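Local coordinates for 5-carboxyvanillate decarboxylase (Sphingomonas paucimobilis, PDB 4L6D), which probably removes the 5-carboxyl group of 5-carboxyvanillate to give vanillate, using a manganese-bearing amidohydrolase-fold barrel, at residues His72-Thr77 with Thr109-Leu114. Sequence-based numbering, arbitrary orientation.
Sequences HLLSLT and TRFAGL
Four backbone hydrogen bonds join His72-Leu74 to Arg110-Leu114 in parallel register. His72 N donates to Arg110 O (3.0 Å) and His72 O accepts from Ala112 N; Leu74 N then reaches Ala112 O at 2.8 Å along an almost straight N-H, although it sits above the carbonyl plane. Leu114 N closes the ladder on Leu74 O. Farther on, a water accepts from Leu76 N (2.9 Å) and donates to Leu114 O, carrying the pairing past the direct bonds. These neighbouring barrel strands belong to a beta-alpha-beta unit whose connecting helix, 86-106, packs on Leu74. Beyond its bonded end, strand 72-76 leads to Thr77, which touches the bound vanillate. On the face turned to that helix, Leu74 CD1 meets Phe111 CD1 at 3.8 Å, while His72 CB lies at the edge of the Phe111 ring. Across the sheet, Leu73 holds CG anti to its backbone N (chi1 175°), and CD1 thereby comes to 3.7 Å from Ala112 CB and 3.8 Å from Leu114 CD2, the two leucines crossing at about a right angle. With an alanine at Leu73, Leu114 and the Ala112 methyl would probably lose their shared apolar partner and a gap would open between them.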
loop_
_atom_site.group_PDB
_atom_site.type_symbol
_atom_site.label_atom_id
_atom_site.label_comp_id
_atom_site.label_asym_id
_atom_site.label_seq_id
_atom_site.Cartn_x
_atom_site.Cartn_y
_atom_site.Cartn_z
ATOM N N HIS A 72 7.322 -21.112 18.250
ATOM C CA HIS A 72 7.757 -20.175 17.220
ATOM C C HIS A 72 8.092 -20.942 15.963
ATOM O O HIS A 72 8.818 -21.952 16.013
ATOM C CB HIS A 72 9.030 -19.445 17.622
ATOM C CG HIS A 72 8.816 -18.277 18.527
ATOM N ND1 HIS A 72 9.788 -17.321 18.727
ATOM C CD2 HIS A 72 7.765 -17.921 19.302
ATOM C CE1 HIS A 72 9.336 -16.410 19.570
ATOM N NE2 HIS A 72 8.120 -16.761 19.950
ATOM N N LEU A 73 7.569 -20.458 14.841
ATOM C CA LEU A 73 8.059 -20.845 13.515
ATOM C C LEU A 73 9.186 -19.886 13.158
ATOM O O LEU A 73 8.952 -18.703 12.881
ATOM C CB LEU A 73 6.924 -20.773 12.487
ATOM C CG LEU A 73 7.295 -21.041 11.030
ATOM C CD1 LEU A 73 7.712 -22.507 10.812
ATOM C CD2 LEU A 73 6.122 -20.654 10.120
ATOM N N LEU A 74 10.409 -20.398 13.217
ATOM C CA LEU A 74 11.607 -19.573 13.054
ATOM C C LEU A 74 11.947 -19.362 11.584
ATOM O O LEU A 74 11.732 -20.246 10.757
ATOM C CB LEU A 74 12.799 -20.238 13.746
ATOM C CG LEU A 74 12.639 -20.569 15.229
ATOM C CD1 LEU A 74 13.798 -21.440 15.718
ATOM C CD2 LEU A 74 12.563 -19.296 16.063
ATOM N N SER A 75 12.511 -18.193 11.280
ATOM C CA SER A 75 12.991 -17.876 9.936
ATOM C C SER A 75 14.264 -17.061 10.061
ATOM O O SER A 75 14.350 -16.174 10.917
ATOM C CB SER A 75 11.927 -17.078 9.162
ATOM O OG SER A 75 11.326 -16.076 9.982
ATOM N N LEU A 76 15.246 -17.331 9.207
ATOM C CA LEU A 76 16.419 -16.471 9.169
ATOM C C LEU A 76 15.990 -15.040 8.836
ATOM O O LEU A 76 15.301 -14.794 7.849
ATOM C CB LEU A 76 17.436 -16.984 8.151
ATOM C CG LEU A 76 18.636 -16.049 7.958
ATOM C CD1 LEU A 76 19.492 -16.007 9.218
ATOM C CD2 LEU A 76 19.488 -16.483 6.756
ATOM N N THR A 77 16.415 -14.106 9.680
ATOM C CA THR A 77 15.934 -12.731 9.638
ATOM C C THR A 77 16.332 -12.045 8.338
ATOM O O THR A 77 17.372 -12.357 7.758
ATOM C CB THR A 77 16.474 -11.952 10.858
ATOM O OG1 THR A 77 15.837 -10.675 10.930
ATOM C CG2 THR A 77 17.992 -11.783 10.790
ATOM N N THR A 109 8.957 -29.576 19.935
ATOM C CA THR A 109 7.605 -29.226 20.357
ATOM C C THR A 109 7.446 -27.717 20.541
ATOM O O THR A 109 6.318 -27.222 20.650
ATOM C CB THR A 109 7.175 -29.933 21.652
ATOM O OG1 THR A 109 7.931 -29.415 22.750
ATOM C CG2 THR A 109 7.361 -31.443 21.539
ATOM N N ARG A 110 8.568 -26.994 20.563
ATOM C CA ARG A 110 8.534 -25.540 20.763
ATOM C C ARG A 110 8.956 -24.747 19.534
ATOM O O ARG A 110 8.605 -23.577 19.401
ATOM C CB ARG A 110 9.403 -25.118 21.949
ATOM C CG ARG A 110 9.118 -25.889 23.252
ATOM C CD ARG A 110 7.642 -25.833 23.702
ATOM N NE ARG A 110 7.129 -24.482 23.973
ATOM C CZ ARG A 110 7.326 -23.818 25.106
ATOM N NH1 ARG A 110 8.046 -24.357 26.075
ATOM N NH2 ARG A 110 6.823 -22.599 25.270
ATOM N N PHE A 111 9.706 -25.370 18.634
ATOM C CA PHE A 111 10.179 -24.640 17.469
ATOM C C PHE A 111 9.944 -25.403 16.189
ATOM O O PHE A 111 10.190 -26.604 16.125
ATOM C CB PHE A 111 11.657 -24.266 17.631
ATOM C CG PHE A 111 11.902 -23.367 18.807
ATOM C CD1 PHE A 111 11.524 -22.033 18.750
ATOM C CD2 PHE A 111 12.434 -23.860 19.985
ATOM C CE1 PHE A 111 11.705 -21.202 19.839
ATOM C CE2 PHE A 111 12.616 -23.035 21.075
ATOM C CZ PHE A 111 12.246 -21.706 21.004
ATOM N N ALA A 112 9.447 -24.685 15.190
ATOM C CA ALA A 112 9.402 -25.172 13.819
ATOM C C ALA A 112 10.297 -24.228 13.018
ATOM O O ALA A 112 10.731 -23.202 13.543
ATOM C CB ALA A 112 7.964 -25.180 13.289
ATOM N N GLY A 113 10.594 -24.556 11.761
ATOM C CA GLY A 113 11.515 -23.730 11.008
ATOM C C GLY A 113 11.264 -23.641 9.521
ATOM O O GLY A 113 10.835 -24.602 8.883
ATOM N N LEU A 114 11.548 -22.457 8.981
ATOM C CA LEU A 114 11.515 -22.201 7.549
ATOM C C LEU A 114 12.941 -22.155 7.030
ATOM O O LEU A 114 13.800 -21.467 7.594
ATOM C CB LEU A 114 10.838 -20.864 7.269
ATOM C CG LEU A 114 9.397 -20.724 7.782
ATOM C CD1 LEU A 114 8.847 -19.362 7.400
ATOM C CD2 LEU A 114 8.514 -21.831 7.204
HETATM O O HOH W 1 15.553 -19.479 7.269
#